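Long-range contacts in 3-oxoacyl-(acyl-carrier protein) synthase II (Thermus thermophilus, PDB 1J3N), which probably catalyses the condensation of acyl chains with malonyl-acyl carrier protein, the chain-elongating step of fatty acid synthesis: residues 44-49 against 204-209; 50-55 against 229-234; 107-112 against 193-198. All coordinates share one frame; numbering follows the deposited sequence.

How the contacts relate
The three contacts all lie within the N-terminal beta-ketoacyl synthase family region of a thiolase-type condensing enzyme, yet differ in chemistry. Contact 2 lies nearest the centre of the chain and is buried; it relies on backbone hydrogen bonds and a buried carboxylate beside core strand 232-240. Contact 1, farther out and partly exposed, has no hydrogen bond between its segments and depends on aliphatic packing. Contact 3 is also peripheral, yet buried, joining two helix starts through methionines near the second subunit. Helix 194-202 links them: I197 meets L44, V46 and L206 of contact 1, while M229 of contact 2 packs on A196 and I197.

Contact 1 (44-49 against 204-209); sequences LPVRIA and RALSTR
V46 and L206 bring together two loops of the thiolase-type fold: the approach to strand 48-50 and the turn that follows helix 194-202, which ends in a Schellman motif at R204. Packing is tightest between these two side chains, which cross at about a right angle. V46 places CG1 anti to its backbone N (chi1 177°) and CG2 anti to its carbonyl carbon, and both methyls are used: CG2 lies 3.7 Å from L206 CB, and CG1 lies 3.9 Å from L206 CD1. The same CG2 also rests 3.8 Å from the carbonyl oxygen of S207. Farther along, the CD1 tip of I48 lies 4.0 Å from R209 O. Toward solvent the fit slackens, for P45 and T208 are exposed and P45 O comes no closer than 4.3 Å to T208 CG2. No hydrogen bond joins the two segments directly; N210 instead binds P45 O and R47 N, while D225 takes up S207 OG and the backbone N of T208. R47 folds back upon its own loop, its NH1 donating to L44 O at 2.9 Å, with that oxygen almost in the guanidinium plane.

Contact 2 (50-55 against 229-234); sequences AEVDVD and MGEGAG
The flat carboxylate of E231 meets V52 at OE2, whose anti lone pair, turned away from OE1, receives the backbone N-H of V52 in a bond of 2.7 Å that is almost straight (178°). The other flat groups are the peptides of a single parallel beta bridge between A50 and G230, which joins the chain at A50 to the segment running into core strand 232-240 of the thiolase-type fold. A50 N donates to M229 O at 3.0 Å, and E231 N returns a weak bond to A50 O. E231 reaches V52 because CG sits between its backbone N and carbonyl carbon (chi1 76°) and the chain then runs extended. R38 forms a salt bridge with OE2 as well, and Y74 bonds OE1 weakly, so this buried acid is held at both oxygens. An alanine here would remove the carboxylate, and would probably leave the V52 N-H and the R38 charge without their mate. Beside the acid, V52 CG2 packs 3.6 Å from E231 CG. The same methyl lies 3.4 Å from E231 O, a buried oxygen with no hydrogen-bonding partner in the model.

Contact 3 (107-112 against 193-198); sequences GGMETW and TPMAIG
Two helix N-termini meet beside the dimer interface, where M109, in the first turn of helix 109-122, reaches across to T193, the N-cap of helix 194-202. A chi1 of -165° swings M109 CG away from its own backbone N and out toward T193, within 3.2 Å of T193 OG1 and 4.0 Å of A196 CB. From there the chain bends at chi2 and chi3, bringing CE against the extended side chain of M195: the methyl lies 3.8 Å from M195 CG and 3.9 Å from M195 SD, and the two methionines cross at about a right angle. T193 divides its branches between neighbours. Its CG2 methyl packs on the aliphatic part of E110, 3.8 Å from E110 CG, while the carboxylate of E110 leads off to a salt bridge with R70. OG1 accepts a weak capping bond from A196 N at 3.4 Å. M109 also packs on W112 of the second subunit, and the two W112 rings stack across the interface. Within the segments, then, the meeting is apolar; the polar link between the two helices comes from E113, one residue farther along helix 109-122, whose OE1 ties T193 OG1 and the M195 N-H, and whose carboxylate is likely to be favoured by the helix dipole there.

Contact 1 (44-49 against 204-209)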
loop_
_atom_site.group_PDB
_atom_site.type_symbol
_atom_site.label_atom_id
_atom_site.label_comp_id
_atom_site.label_asym_id
_atom_site.label_seq_id
_atom_site.Cartn_x
_atom_site.Cartn_y
_atom_site.Cartn_z
ATOM N N LEU A 44 23.224 -10.461 -18.614
ATOM C CA LEU A 44 22.124 -11.186 -17.966
ATOM C C LEU A 44 21.611 -12.412 -18.727
ATOM O O LEU A 44 21.807 -12.530 -19.934
ATOM C CB LEU A 44 20.944 -10.241 -17.723
ATOM C CG LEU A 44 21.145 -9.023 -16.819
ATOM C CD1 LEU A 44 19.822 -8.276 -16.684
ATOM C CD2 LEU A 44 21.643 -9.463 -15.461
ATOM N N PRO A 45 20.955 -13.349 -18.011
ATOM C CA PRO A 45 20.401 -14.568 -18.618
ATOM C C PRO A 45 19.072 -14.282 -19.309
ATOM O O PRO A 45 18.635 -15.038 -20.184
ATOM C CB PRO A 45 20.240 -15.507 -17.423
ATOM C CG PRO A 45 19.939 -14.573 -16.300
ATOM C CD PRO A 45 20.953 -13.461 -16.539
ATOM N N VAL A 46 18.431 -13.194 -18.889
ATOM C CA VAL A 46 17.156 -12.747 -19.451
ATOM C C VAL A 46 17.476 -11.413 -20.102
ATOM O O VAL A 46 17.882 -10.468 -19.425
ATOM C CB VAL A 46 16.088 -12.536 -18.349
ATOM C CG1 VAL A 46 14.801 -11.991 -18.963
ATOM C CG2 VAL A 46 15.810 -13.850 -17.645
ATOM N N ARG A 47 17.288 -11.326 -21.410
ATOM C CA ARG A 47 17.632 -10.101 -22.119
ATOM C C ARG A 47 16.505 -9.537 -22.972
ATOM O O ARG A 47 16.756 -8.852 -23.973
ATOM C CB ARG A 47 18.877 -10.372 -22.974
ATOM C CG ARG A 47 20.014 -10.995 -22.162
ATOM C CD ARG A 47 21.263 -11.252 -22.995
ATOM N NE ARG A 47 21.108 -12.363 -23.936
ATOM C CZ ARG A 47 21.267 -13.645 -23.625
ATOM N NH1 ARG A 47 21.590 -13.998 -22.387
ATOM N NH2 ARG A 47 21.114 -14.577 -24.560
ATOM N N ILE A 48 15.271 -9.821 -22.562
ATOM C CA ILE A 48 14.077 -9.363 -23.270
ATOM C C ILE A 48 13.075 -8.781 -22.266
ATOM O O ILE A 48 13.070 -9.158 -21.095
ATOM C CB ILE A 48 13.369 -10.524 -24.009
ATOM C CG1 ILE A 48 12.947 -11.599 -23.001
ATOM C CG2 ILE A 48 14.283 -11.088 -25.088
ATOM C CD1 ILE A 48 12.094 -12.723 -23.590
ATOM N N ALA A 49 12.230 -7.871 -22.735
ATOM C CA ALA A 49 11.228 -7.247 -21.872
ATOM C C ALA A 49 10.207 -6.508 -22.728
ATOM O O ALA A 49 10.423 -6.295 -23.931
ATOM C CB ALA A 49 11.902 -6.269 -20.897
ATOM N N ARG A 204 14.771 -17.480 -11.029
ATOM C CA ARG A 204 14.290 -18.392 -12.066
ATOM C C ARG A 204 12.806 -18.200 -12.371
ATOM O O ARG A 204 12.121 -19.136 -12.774
ATOM C CB ARG A 204 14.548 -19.848 -11.654
ATOM C CG ARG A 204 16.023 -20.243 -11.614
ATOM C CD ARG A 204 16.670 -20.079 -12.983
ATOM N NE ARG A 204 17.998 -20.690 -13.063
ATOM C CZ ARG A 204 19.062 -20.285 -12.373
ATOM N NH1 ARG A 204 18.967 -19.260 -11.536
ATOM N NH2 ARG A 204 20.227 -20.905 -12.528
ATOM N N ALA A 205 12.315 -16.979 -12.199
ATOM C CA ALA A 205 10.905 -16.695 -12.443
ATOM C C ALA A 205 10.637 -16.165 -13.844
ATOM O O ALA A 205 9.488 -16.055 -14.255
ATOM C CB ALA A 205 10.395 -15.696 -11.412
ATOM N N LEU A 206 11.697 -15.844 -14.577
ATOM C CA LEU A 206 11.555 -15.291 -15.919
ATOM C C LEU A 206 11.868 -16.248 -17.074
ATOM O O LEU A 206 12.699 -17.152 -16.956
ATOM C CB LEU A 206 12.441 -14.047 -16.055
ATOM C CG LEU A 206 12.297 -12.933 -15.007
ATOM C CD1 LEU A 206 13.209 -11.766 -15.379
ATOM C CD2 LEU A 206 10.851 -12.457 -14.938
ATOM N N SER A 207 11.194 -16.028 -18.199
ATOM C CA SER A 207 11.401 -16.834 -19.392
ATOM C C SER A 207 12.795 -16.543 -19.931
ATOM O O SER A 207 13.249 -15.401 -19.906
ATOM C CB SER A 207 10.350 -16.481 -20.451
ATOM O OG SER A 207 10.693 -17.025 -21.715
ATOM N N THR A 208 13.480 -17.576 -20.414
ATOM C CA THR A 208 14.824 -17.398 -20.961
ATOM C C THR A 208 14.852 -17.544 -22.476
ATOM O O THR A 208 15.901 -17.830 -23.053
ATOM C CB THR A 208 15.821 -18.419 -20.359
ATOM O OG1 THR A 208 15.322 -19.753 -20.555
ATOM C CG2 THR A 208 16.019 -18.153 -18.871
ATOM N N ARG A 209 13.708 -17.341 -23.123
ATOM C CA ARG A 209 13.631 -17.472 -24.575
ATOM C C ARG A 209 14.119 -16.218 -25.306
ATOM O O ARG A 209 13.397 -15.613 -26.103
ATOM C CB ARG A 209 12.196 -17.792 -24.984
ATOM C CG ARG A 209 12.056 -18.347 -26.384
ATOM C CD ARG A 209 10.737 -19.088 -26.538
ATOM N NE ARG A 209 10.530 -20.033 -25.441
ATOM C CZ ARG A 209 9.593 -20.978 -25.428
ATOM N NH1 ARG A 209 8.766 -21.114 -26.458
ATOM N NH2 ARG A 209 9.477 -21.785 -24.379
#

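Contact 2 (50-55 against 229-234)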
loop_
_atom_site.group_PDB
_atom_site.type_symbol
_atom_site.label_atom_id
_atom_site.label_comp_id
_atom_site.label_asym_id
_atom_site.label_seq_id
_atom_site.Cartn_x
_atom_site.Cartn_y
_atom_site.Cartn_z
ATOM N N ALA A 50 9.099 -6.121 -22.102
ATOM C CA ALA A 50 8.043 -5.388 -22.795
ATOM C C ALA A 50 8.231 -3.923 -22.431
ATOM O O ALA A 50 7.685 -3.447 -21.439
ATOM C CB ALA A 50 6.664 -5.887 -22.344
ATOM N N GLU A 51 9.019 -3.219 -23.237
ATOM C CA GLU A 51 9.308 -1.817 -22.991
ATOM C C GLU A 51 8.279 -0.857 -23.572
ATOM O O GLU A 51 7.645 -1.123 -24.600
ATOM C CB GLU A 51 10.702 -1.464 -23.530
ATOM C CG GLU A 51 11.822 -2.340 -22.982
ATOM C CD GLU A 51 13.180 -1.984 -23.568
ATOM O OE1 GLU A 51 13.218 -1.541 -24.737
ATOM O OE2 GLU A 51 14.207 -2.159 -22.873
ATOM N N VAL A 52 8.112 0.264 -22.877
ATOM C CA VAL A 52 7.193 1.302 -23.295
ATOM C C VAL A 52 7.996 2.375 -24.021
ATOM O O VAL A 52 9.128 2.668 -23.647
ATOM C CB VAL A 52 6.490 1.959 -22.078
ATOM C CG1 VAL A 52 5.885 3.285 -22.485
ATOM C CG2 VAL A 52 5.404 1.030 -21.525
ATOM N N ASP A 53 7.403 2.948 -25.060
ATOM C CA ASP A 53 8.037 4.014 -25.823
ATOM C C ASP A 53 7.154 5.242 -25.691
ATOM O O ASP A 53 6.089 5.310 -26.296
ATOM C CB ASP A 53 8.166 3.633 -27.304
ATOM C CG ASP A 53 9.214 2.566 -27.544
ATOM O OD1 ASP A 53 10.309 2.670 -26.951
ATOM O OD2 ASP A 53 8.948 1.636 -28.334
ATOM N N VAL A 54 7.586 6.205 -24.887
ATOM C CA VAL A 54 6.806 7.414 -24.691
ATOM C C VAL A 54 7.721 8.585 -24.358
ATOM O O VAL A 54 8.758 8.415 -23.709
ATOM C CB VAL A 54 5.776 7.238 -23.543
ATOM C CG1 VAL A 54 6.488 7.155 -22.205
ATOM C CG2 VAL A 54 4.784 8.389 -23.548
ATOM N N ASP A 55 7.331 9.771 -24.814
ATOM C CA ASP A 55 8.095 10.988 -24.558
ATOM C C ASP A 55 7.465 11.712 -23.372
ATOM O O ASP A 55 6.493 12.450 -23.525
ATOM C CB ASP A 55 8.078 11.883 -25.800
ATOM C CG ASP A 55 8.851 13.174 -25.609
ATOM O OD1 ASP A 55 9.657 13.263 -24.655
ATOM O OD2 ASP A 55 8.658 14.098 -26.431
ATOM N N MET A 229 9.059 -9.546 -18.048
ATOM C CA MET A 229 8.765 -8.326 -17.311
ATOM C C MET A 229 8.377 -7.220 -18.271
ATOM O O MET A 229 9.036 -7.009 -19.287
ATOM C CB MET A 229 9.963 -7.866 -16.481
ATOM C CG MET A 229 9.589 -6.764 -15.482
ATOM S SD MET A 229 11.009 -5.868 -14.825
ATOM C CE MET A 229 11.482 -6.926 -13.452
ATOM N N GLY A 230 7.298 -6.524 -17.934
ATOM C CA GLY A 230 6.824 -5.425 -18.748
ATOM C C GLY A 230 6.823 -4.188 -17.878
ATOM O O GLY A 230 7.116 -4.260 -16.689
ATOM N N GLU A 231 6.519 -3.044 -18.463
ATOM C CA GLU A 231 6.488 -1.810 -17.702
ATOM C C GLU A 231 5.296 -1.027 -18.208
ATOM O O GLU A 231 4.728 -1.350 -19.258
ATOM C CB GLU A 231 7.771 -1.000 -17.921
ATOM C CG GLU A 231 7.828 -0.279 -19.254
ATOM C CD GLU A 231 9.145 0.436 -19.479
ATOM O OE1 GLU A 231 9.756 0.885 -18.483
ATOM O OE2 GLU A 231 9.563 0.563 -20.652
ATOM N N GLY A 232 4.915 -0.004 -17.463
ATOM C CA GLY A 232 3.794 0.811 -17.874
ATOM C C GLY A 232 2.926 1.213 -16.705
ATOM O O GLY A 232 3.323 1.096 -15.540
ATOM N N ALA A 233 1.726 1.681 -17.017
ATOM C CA ALA A 233 0.801 2.109 -15.982
ATOM C C ALA A 233 -0.627 2.094 -16.486
ATOM O O ALA A 233 -0.891 2.255 -17.677
ATOM C CB ALA A 233 1.157 3.514 -15.507
ATOM N N GLY A 234 -1.548 1.905 -15.554
ATOM C CA GLY A 234 -2.949 1.900 -15.901
ATOM C C GLY A 234 -3.658 2.712 -14.844
ATOM O O GLY A 234 -3.575 2.386 -13.657
#

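Contact 3 (107-112 against 193-198)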
loop_
_atom_site.group_PDB
_atom_site.type_symbol
_atom_site.label_atom_id
_atom_site.label_comp_id
_atom_site.label_asym_id
_atom_site.label_seq_id
_atom_site.Cartn_x
_atom_site.Cartn_y
_atom_site.Cartn_z
ATOM N N GLY A 107 8.159 0.554 -6.784
ATOM C CA GLY A 107 8.416 1.975 -6.624
ATOM C C GLY A 107 9.588 2.454 -7.464
ATOM O O GLY A 107 9.783 1.981 -8.578
ATOM N N GLY A 108 10.384 3.370 -6.920
ATOM C CA GLY A 108 11.511 3.923 -7.659
ATOM C C GLY A 108 12.741 3.055 -7.840
ATOM O O GLY A 108 13.805 3.350 -7.296
ATOM N N MET A 109 12.603 2.001 -8.634
ATOM C CA MET A 109 13.697 1.073 -8.901
ATOM C C MET A 109 14.960 1.750 -9.470
ATOM O O MET A 109 16.068 1.474 -9.015
ATOM C CB MET A 109 13.209 -0.016 -9.860
ATOM C CG MET A 109 14.105 -1.246 -9.948
ATOM S SD MET A 109 14.277 -2.125 -8.377
ATOM C CE MET A 109 16.063 -2.228 -8.283
ATOM N N GLU A 110 14.805 2.626 -10.462
ATOM C CA GLU A 110 15.969 3.300 -11.037
ATOM C C GLU A 110 16.644 4.191 -10.001
ATOM O O GLU A 110 17.874 4.249 -9.920
ATOM C CB GLU A 110 15.581 4.151 -12.251
ATOM C CG GLU A 110 15.033 3.380 -13.444
ATOM C CD GLU A 110 14.959 4.234 -14.708
ATOM O OE1 GLU A 110 14.730 5.463 -14.613
ATOM O OE2 GLU A 110 15.123 3.671 -15.803
ATOM N N THR A 111 15.832 4.879 -9.203
ATOM C CA THR A 111 16.343 5.766 -8.166
ATOM C C THR A 111 17.120 4.971 -7.126
ATOM O O THR A 111 18.157 5.417 -6.628
ATOM C CB THR A 111 15.188 6.541 -7.479
ATOM O OG1 THR A 111 14.580 7.425 -8.427
ATOM C CG2 THR A 111 15.712 7.357 -6.297
ATOM N N TRP A 112 16.622 3.783 -6.803
ATOM C CA TRP A 112 17.292 2.934 -5.832
ATOM C C TRP A 112 18.701 2.580 -6.305
ATOM O O TRP A 112 19.646 2.587 -5.517
ATOM C CB TRP A 112 16.491 1.648 -5.592
ATOM C CG TRP A 112 15.537 1.717 -4.422
ATOM C CD1 TRP A 112 14.169 1.728 -4.469
ATOM C CD2 TRP A 112 15.890 1.708 -3.031
ATOM N NE1 TRP A 112 13.649 1.719 -3.191
ATOM C CE2 TRP A 112 14.684 1.708 -2.292
ATOM C CE3 TRP A 112 17.108 1.702 -2.341
ATOM C CZ2 TRP A 112 14.662 1.693 -0.888
ATOM C CZ3 TRP A 112 17.088 1.689 -0.942
ATOM C CH2 TRP A 112 15.870 1.685 -0.235
ATOM N N THR A 193 15.186 -2.754 -14.994
ATOM C CA THR A 193 16.515 -2.307 -14.607
ATOM C C THR A 193 17.420 -3.522 -14.397
ATOM O O THR A 193 16.946 -4.656 -14.248
ATOM C CB THR A 193 16.466 -1.441 -13.314
ATOM O OG1 THR A 193 16.180 -2.266 -12.178
ATOM C CG2 THR A 193 15.396 -0.378 -13.432
ATOM N N PRO A 194 18.739 -3.304 -14.399
ATOM C CA PRO A 194 19.697 -4.403 -14.212
ATOM C C PRO A 194 19.438 -5.218 -12.952
ATOM O O PRO A 194 19.407 -6.455 -12.986
ATOM C CB PRO A 194 21.045 -3.685 -14.150
ATOM C CG PRO A 194 20.823 -2.445 -14.970
ATOM C CD PRO A 194 19.430 -2.017 -14.600
ATOM N N MET A 195 19.244 -4.515 -11.840
ATOM C CA MET A 195 19.024 -5.164 -10.553
ATOM C C MET A 195 17.709 -5.911 -10.392
ATOM O O MET A 195 17.663 -6.927 -9.708
ATOM C CB MET A 195 19.172 -4.142 -9.423
ATOM C CG MET A 195 18.899 -4.704 -8.035
ATOM S SD MET A 195 19.428 -3.556 -6.752
ATOM C CE MET A 195 19.813 -4.694 -5.444
ATOM N N ALA A 196 16.643 -5.411 -11.002
ATOM C CA ALA A 196 15.334 -6.059 -10.888
ATOM C C ALA A 196 15.220 -7.282 -11.791
ATOM O O ALA A 196 14.740 -8.332 -11.369
ATOM C CB ALA A 196 14.234 -5.071 -11.218
ATOM N N ILE A 197 15.641 -7.145 -13.041
ATOM C CA ILE A 197 15.580 -8.274 -13.950
ATOM C C ILE A 197 16.594 -9.301 -13.467
ATOM O O ILE A 197 16.388 -10.508 -13.597
ATOM C CB ILE A 197 15.880 -7.843 -15.402
ATOM C CG1 ILE A 197 14.760 -6.913 -15.889
ATOM C CG2 ILE A 197 15.993 -9.075 -16.309
ATOM C CD1 ILE A 197 14.830 -6.532 -17.347
ATOM N N GLY A 198 17.686 -8.813 -12.893
ATOM C CA GLY A 198 18.700 -9.715 -12.376
ATOM C C GLY A 198 18.130 -10.526 -11.224
ATOM O O GLY A 198 18.298 -11.745 -11.159
#